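Local coordinates for protein phosphatase YwpJ (Bacillus subtilis, PDB 1NRW) that removes phosphate from phosphorylated five- and six-carbon sugars and nucleoside monophosphates, and less readily from FMN, in vitro, with magnesium as cofactor, at residues I9-G13 and T14-S18; G177-F181 and K182-E186; E83-D86 and K87-Y91. One frame throughout, in Å; residues are numbered along the deposited sequence.

Interaction 1: I9-G13 and T14-S18; sequences IDLDG and TLLNS. With CA (calcium ion), chain D; PO4 (phosphate ion), chain B.
D10 has CG anti to the backbone N (chi1 -176°), while T14 has OG1 anti to its carbonyl carbon (chi1 -63°). These settings bring D10 OD2 within 3.4 Å of T14 OG1, on the side where a calcium ion sits. D10 OD2 binds the calcium at 2.4 Å. The backbone helps too: D12 O binds the same ion at 2.5 Å. A phosphate oxygen, water 2, D240 OD1 and S241 OG complete six ligands. T14 acts from the second shell, because its OG1 is hydrogen-bonded to the ligand atom D240 OD1. The other carboxylate oxygen of D10 forms a salt bridge with K217, and D12 OD2 forms one with R46. The phosphate takes a hydrogen bond from D12 N to its O4, 3.2 Å long.

The turn beneath this site is built by main-chain bonds. L11 O accepts twice, from opposite faces of its carbonyl plane. L16 N bonds to L11 O at 3.0 Å, and that bond is almost straight (172°). T14 N reaches L11 O from above the plane at 3.3 Å. The bond from five residues on makes this turn wider than an ordinary alpha turn. L15 N reaches back to D10 O. G13 has positive phi where the chain bends.

The apolar side chains lie on another side of the turn. L16 CD1 rests 3.6 Å from L11 CG, and their side chains cross obliquely. I9 CG2 meets T14 CG2 and L15 CB. Helix 24-35 packs on I9 and L15, so this side is buried. The sequence DLDGT is the first conserved motif of haloacid dehalogenase-like hydrolases. D10 is probably the nucleophile, and the single wide turn after strand 6-10 matches the squiggle of that fold.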
# COMPACT_ATOMS: atom_id res chain seq x y z
N ILE A 9 -4.19 -4.62 -8.44
CA ILE A 9 -2.79 -5.02 -8.34
C ILE A 9 -2.02 -4.26 -7.26
O ILE A 9 -1.94 -3.04 -7.31
CB ILE A 9 -2.07 -4.79 -9.69
CG1 ILE A 9 -2.88 -5.44 -10.82
CG2 ILE A 9 -0.65 -5.37 -9.65
CD1 ILE A 9 -2.33 -5.14 -12.21
N ASP A 10 -1.45 -4.99 -6.30
CA ASP A 10 -0.66 -4.37 -5.24
C ASP A 10 0.59 -3.76 -5.87
O ASP A 10 1.04 -4.21 -6.93
CB ASP A 10 -0.30 -5.44 -4.21
CG ASP A 10 0.43 -4.89 -3.01
OD1 ASP A 10 0.41 -3.67 -2.75
OD2 ASP A 10 1.03 -5.72 -2.30
N LEU A 11 1.14 -2.72 -5.24
CA LEU A 11 2.31 -2.04 -5.78
C LEU A 11 3.62 -2.70 -5.34
O LEU A 11 4.23 -3.45 -6.10
CB LEU A 11 2.29 -0.57 -5.37
CG LEU A 11 3.43 0.33 -5.87
CD1 LEU A 11 3.32 0.58 -7.37
CD2 LEU A 11 3.36 1.65 -5.10
N ASP A 12 4.04 -2.44 -4.10
CA ASP A 12 5.28 -3.02 -3.59
C ASP A 12 5.22 -4.55 -3.55
O ASP A 12 4.18 -5.12 -3.25
CB ASP A 12 5.56 -2.50 -2.17
CG ASP A 12 5.91 -1.03 -2.17
OD1 ASP A 12 7.09 -0.71 -2.39
OD2 ASP A 12 5.01 -0.20 -1.96
N GLY A 13 6.33 -5.21 -3.87
CA GLY A 13 6.39 -6.66 -3.82
C GLY A 13 5.48 -7.41 -4.79
O GLY A 13 5.45 -8.64 -4.79
N THR A 14 4.77 -6.66 -5.63
CA THR A 14 3.84 -7.26 -6.57
C THR A 14 4.10 -6.69 -7.96
O THR A 14 4.79 -7.32 -8.77
CB THR A 14 2.39 -7.01 -6.08
OG1 THR A 14 2.22 -7.66 -4.82
CG2 THR A 14 1.35 -7.55 -7.06
N LEU A 15 3.56 -5.50 -8.25
CA LEU A 15 3.81 -4.89 -9.56
C LEU A 15 5.28 -4.50 -9.65
O LEU A 15 5.91 -4.63 -10.71
CB LEU A 15 2.94 -3.64 -9.75
CG LEU A 15 3.12 -2.92 -11.10
CD1 LEU A 15 2.63 -3.84 -12.22
CD2 LEU A 15 2.35 -1.61 -11.10
N LEU A 16 5.83 -4.01 -8.55
CA LEU A 16 7.24 -3.61 -8.53
C LEU A 16 8.16 -4.78 -8.23
O LEU A 16 7.83 -5.64 -7.41
CB LEU A 16 7.46 -2.53 -7.48
CG LEU A 16 6.64 -1.24 -7.66
CD1 LEU A 16 6.91 -0.31 -6.50
CD2 LEU A 16 6.99 -0.57 -8.98
N ASN A 17 9.30 -4.83 -8.91
CA ASN A 17 10.27 -5.88 -8.63
C ASN A 17 11.12 -5.43 -7.44
O ASN A 17 10.83 -4.40 -6.83
CB ASN A 17 11.14 -6.19 -9.86
CG ASN A 17 12.00 -5.02 -10.31
OD1 ASN A 17 12.18 -4.03 -9.59
ND2 ASN A 17 12.58 -5.16 -11.50
N SER A 18 12.16 -6.20 -7.12
CA SER A 18 13.00 -5.89 -5.98
C SER A 18 13.85 -4.62 -6.13
O SER A 18 14.52 -4.20 -5.18
CB SER A 18 13.88 -7.10 -5.63
OG SER A 18 14.71 -7.46 -6.72
CA CA D . 3.08 -5.56 -1.03
P PO4 B . 2.17 -1.77 -0.54
O1 PO4 B . 2.23 -3.18 -0.97
O2 PO4 B . 0.79 -1.46 -0.07
O3 PO4 B . 3.14 -1.55 0.56
O4 PO4 B . 2.51 -0.90 -1.70
O HOH W 1 8.98 -4.60 -4.60
O HOH W 2 5.38 -5.95 -0.17

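Interaction 2: G177-F181 and K182-E186; sequences GFSFF and KEKLE
The chain leaves strand 172-178, turns at S179 and F180, and enters helix 182-192 with F181 at the N-cap position; L185 N bonds to F181 O at 3.0 Å, nearly along the C=O axis. K184 N meets the same oxygen through a weaker, bent bond (121°). F181 O therefore serves the first turn of the helix.

S179 shapes the turn before it. S179 OG accepts from F181 N at 3.3 Å, which makes an ST turn. The hydroxyl oxygen also lies close against the side chain of K184, with S179 OG 3.2 Å from K184 CB. K184 then bends at chi2 and chi3. K184 CG lies 3.7 Å from F181 CB and approaches the F181 ring obliquely, while NZ goes on to bond with E100 O. Of this lysine's side chain, the aliphatic part touches the turn.

L185 fills the inside of the bend. With CG anti to the carbonyl carbon (chi1 -67°), its branch turns back beneath the loop. L185 CD1 comes to 3.6 Å from S179 O, and L185 CD2 to 4.2 Å from S179 CB. H206 touches the same leucine from a nearby loop. Replacing L185 by an alanine is likely to leave a gap under the turn, with S179 and H206 losing their shared apolar neighbour.

The two preceding phenylalanines pack on each other within their own segment. The edge of F178 points over the face of F180, with F178 CE2 3.8 Å above that ring plane. The whole contact lies at the surface, away from the annotated sites. Backbone and serine bonds set the turn, while aliphatic carbons pack against it; no salt bridge joins the two segments.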
# COMPACT_ATOMS: atom_id res chain seq x y z
N GLY A 177 3.23 2.91 11.56
CA GLY A 177 4.04 2.85 12.77
C GLY A 177 5.14 1.84 12.52
O GLY A 177 4.90 0.80 11.92
N PHE A 178 6.35 2.12 13.01
CA PHE A 178 7.48 1.23 12.79
C PHE A 178 8.36 1.10 14.02
O PHE A 178 8.53 2.06 14.77
CB PHE A 178 8.33 1.78 11.62
CG PHE A 178 9.65 1.08 11.42
CD1 PHE A 178 9.80 0.13 10.41
CD2 PHE A 178 10.75 1.41 12.20
CE1 PHE A 178 11.04 -0.48 10.18
CE2 PHE A 178 12.00 0.81 11.99
CZ PHE A 178 12.14 -0.14 10.97
N SER A 179 8.91 -0.09 14.22
CA SER A 179 9.84 -0.34 15.33
C SER A 179 10.72 -1.53 15.01
O SER A 179 10.26 -2.53 14.46
CB SER A 179 9.10 -0.61 16.64
OG SER A 179 10.03 -0.77 17.70
N PHE A 180 12.01 -1.42 15.36
CA PHE A 180 12.95 -2.52 15.13
C PHE A 180 12.70 -3.65 16.12
O PHE A 180 13.12 -4.78 15.90
CB PHE A 180 14.39 -2.05 15.34
CG PHE A 180 14.91 -1.13 14.27
CD1 PHE A 180 15.12 -1.60 12.98
CD2 PHE A 180 15.22 0.19 14.57
CE1 PHE A 180 15.64 -0.76 12.00
CE2 PHE A 180 15.74 1.04 13.59
CZ PHE A 180 15.95 0.56 12.31
N PHE A 181 12.00 -3.33 17.21
CA PHE A 181 11.76 -4.29 18.28
C PHE A 181 10.46 -5.07 18.28
O PHE A 181 9.37 -4.51 18.31
CB PHE A 181 11.93 -3.56 19.61
CG PHE A 181 13.21 -2.76 19.68
CD1 PHE A 181 14.43 -3.41 19.79
CD2 PHE A 181 13.18 -1.38 19.57
CE1 PHE A 181 15.62 -2.69 19.78
CE2 PHE A 181 14.37 -0.65 19.56
CZ PHE A 181 15.59 -1.30 19.66
N LYS A 182 10.60 -6.40 18.29
CA LYS A 182 9.46 -7.29 18.28
C LYS A 182 8.46 -6.95 19.38
O LYS A 182 7.25 -6.95 19.15
CB LYS A 182 9.93 -8.74 18.45
CG LYS A 182 8.82 -9.77 18.35
CD LYS A 182 9.34 -11.19 18.58
CE LYS A 182 9.81 -11.38 20.02
NZ LYS A 182 10.28 -12.77 20.27
N GLU A 183 8.96 -6.64 20.57
CA GLU A 183 8.10 -6.31 21.71
C GLU A 183 7.23 -5.09 21.44
O GLU A 183 6.05 -5.06 21.82
CB GLU A 183 8.94 -6.05 22.96
CG GLU A 183 9.84 -7.21 23.38
CD GLU A 183 10.89 -7.55 22.33
OE1 GLU A 183 11.57 -6.63 21.84
OE2 GLU A 183 11.03 -8.75 22.00
N LYS A 184 7.81 -4.08 20.79
CA LYS A 184 7.09 -2.85 20.48
C LYS A 184 6.04 -3.12 19.41
O LYS A 184 4.93 -2.58 19.45
CB LYS A 184 8.06 -1.79 19.98
CG LYS A 184 9.18 -1.47 20.96
CD LYS A 184 8.68 -0.65 22.12
CE LYS A 184 8.35 0.78 21.71
NZ LYS A 184 7.86 1.56 22.87
N LEU A 185 6.39 -3.97 18.44
CA LEU A 185 5.46 -4.31 17.37
C LEU A 185 4.26 -5.06 17.92
O LEU A 185 3.12 -4.79 17.54
CB LEU A 185 6.18 -5.15 16.31
CG LEU A 185 7.28 -4.41 15.53
CD1 LEU A 185 8.08 -5.38 14.68
CD2 LEU A 185 6.65 -3.33 14.66
N GLU A 186 4.50 -6.00 18.84
CA GLU A 186 3.40 -6.75 19.42
C GLU A 186 2.51 -5.83 20.25
O GLU A 186 1.28 -5.96 20.22
CB GLU A 186 3.94 -7.90 20.29
CG GLU A 186 4.95 -8.79 19.56
CD GLU A 186 5.11 -10.17 20.19
OE1 GLU A 186 5.25 -10.26 21.43
OE2 GLU A 186 5.10 -11.16 19.44

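Interaction 3: E83-D86 and K87-Y91; sequences ETID and KKRAY
D86 caps the start of helix 87-99 at its N-cap position. D86 OD1 accepts from K88 N at 2.7 Å, and K88 N meets it nearly in line with the C-O bond. D86 OD1 also takes a weak bond from R89 N at 3.3 Å. Both donors are main-chain N-H groups of the helix's first turn. CG of D86 lies anti to the backbone N (chi1 176°), and this folds the carboxylate over the helix end. The positive end of the helix dipole would probably favour the charged form of this aspartate. The D86 main chain begins the regular helical pattern: A90 N bonds to D86 O at 2.8 Å.

The lysine and arginine ends lead elsewhere. K88 passes D86 with its CB 3.3 Å from D86 OD1, but K88 NZ is 6.0 Å from that oxygen, too far for a salt bridge. R89 bends at chi2 and chi3, and its NE forms a salt bridge with D197. K87 reaches I170 O through a weak bond.

Packing lies on the buried side of the turn. I85 points toward the helix, and its CG2 comes to 4.1 Å from A90 CB. I175 of strand 172-178 touches I85, and F172 of the same strand touches A90, so the I85 and A90 side chains meet against that strand. Backbone bonds tie E83 to A70, by the core sheet, and I85 to F172. The segment thus crosses between the sheet of the core and that of the cap, as in Cof-type phosphatases. I85 CG2 also stands 4.0 Å from R89 CG, on the arginine's aliphatic stem.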
# COMPACT_ATOMS: atom_id res chain seq x y z
N GLU A 83 -11.52 8.60 2.73
CA GLU A 83 -12.07 8.06 3.96
C GLU A 83 -11.08 8.42 5.05
O GLU A 83 -9.99 7.85 5.12
CB GLU A 83 -12.21 6.54 3.87
CG GLU A 83 -12.98 5.90 5.01
CD GLU A 83 -14.46 6.23 4.99
OE1 GLU A 83 -15.07 6.21 3.90
OE2 GLU A 83 -15.03 6.48 6.07
N THR A 84 -11.45 9.38 5.88
CA THR A 84 -10.56 9.86 6.93
C THR A 84 -10.70 9.23 8.30
O THR A 84 -11.73 8.65 8.65
CB THR A 84 -10.72 11.38 7.11
OG1 THR A 84 -12.07 11.67 7.53
CG2 THR A 84 -10.43 12.11 5.81
N ILE A 85 -9.62 9.35 9.07
CA ILE A 85 -9.57 8.85 10.44
C ILE A 85 -10.07 10.03 11.28
O ILE A 85 -9.62 11.16 11.09
CB ILE A 85 -8.12 8.54 10.88
CG1 ILE A 85 -7.53 7.42 10.02
CG2 ILE A 85 -8.08 8.16 12.36
CD1 ILE A 85 -6.03 7.25 10.20
N ASP A 86 -11.00 9.77 12.19
CA ASP A 86 -11.53 10.82 13.05
C ASP A 86 -10.34 11.54 13.68
O ASP A 86 -9.43 10.90 14.20
CB ASP A 86 -12.41 10.21 14.14
CG ASP A 86 -12.91 11.24 15.14
OD1 ASP A 86 -12.10 11.73 15.95
OD2 ASP A 86 -14.12 11.56 15.11
N LYS A 87 -10.36 12.87 13.64
CA LYS A 87 -9.25 13.66 14.18
C LYS A 87 -8.88 13.39 15.63
O LYS A 87 -7.70 13.41 15.98
CB LYS A 87 -9.52 15.16 13.98
CG LYS A 87 -9.28 15.61 12.55
CD LYS A 87 -9.27 17.12 12.44
CE LYS A 87 -8.87 17.56 11.03
NZ LYS A 87 -9.78 17.01 10.00
N LYS A 88 -9.86 13.14 16.49
CA LYS A 88 -9.55 12.86 17.88
C LYS A 88 -8.86 11.51 18.01
O LYS A 88 -7.97 11.33 18.84
CB LYS A 88 -10.81 12.91 18.74
CG LYS A 88 -11.29 14.33 19.00
CD LYS A 88 -12.48 14.37 19.93
CE LYS A 88 -12.77 15.81 20.35
NZ LYS A 88 -12.92 16.70 19.17
N ARG A 89 -9.27 10.55 17.18
CA ARG A 89 -8.66 9.23 17.20
C ARG A 89 -7.25 9.34 16.63
O ARG A 89 -6.32 8.69 17.10
CB ARG A 89 -9.50 8.25 16.38
CG ARG A 89 -8.82 6.91 16.12
CD ARG A 89 -8.42 6.21 17.41
NE ARG A 89 -9.30 5.09 17.72
CZ ARG A 89 -9.10 4.25 18.74
NH1 ARG A 89 -8.05 4.41 19.54
NH2 ARG A 89 -9.94 3.24 18.94
N ALA A 90 -7.08 10.18 15.61
CA ALA A 90 -5.76 10.37 14.99
C ALA A 90 -4.83 11.00 16.02
O ALA A 90 -3.66 10.61 16.14
CB ALA A 90 -5.87 11.26 13.76
N TYR A 91 -5.34 11.97 16.77
CA TYR A 91 -4.55 12.63 17.80
C TYR A 91 -4.08 11.60 18.81
O TYR A 91 -2.92 11.57 19.21
CB TYR A 91 -5.37 13.70 18.51
CG TYR A 91 -4.56 14.55 19.47
CD1 TYR A 91 -3.93 15.71 19.03
CD2 TYR A 91 -4.41 14.17 20.80
CE1 TYR A 91 -3.17 16.49 19.91
CE2 TYR A 91 -3.65 14.94 21.69
CZ TYR A 91 -3.03 16.09 21.23
OH TYR A 91 -2.28 16.85 22.10

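From the N terminus the order is interaction 1, then interaction 3, then interaction 2. Each lies on one unbroken stretch and closes only a local turn, so none nests in or crosses another. Interaction 1 follows the central strand 6-10 of the eight-stranded sheet and supplies part of the metal and phosphate site. Interaction 3 comes after strand 79-82 at the edge of that sheet, and starts helix 87-99. Interaction 2 joins strand 172-178 of the six-stranded sheet to helix 182-192. Strand 172-178 also packs on interaction 3. The centres of interactions 2 and 3 are about 22 Å apart, and those of 1 and 3 about 29 Å.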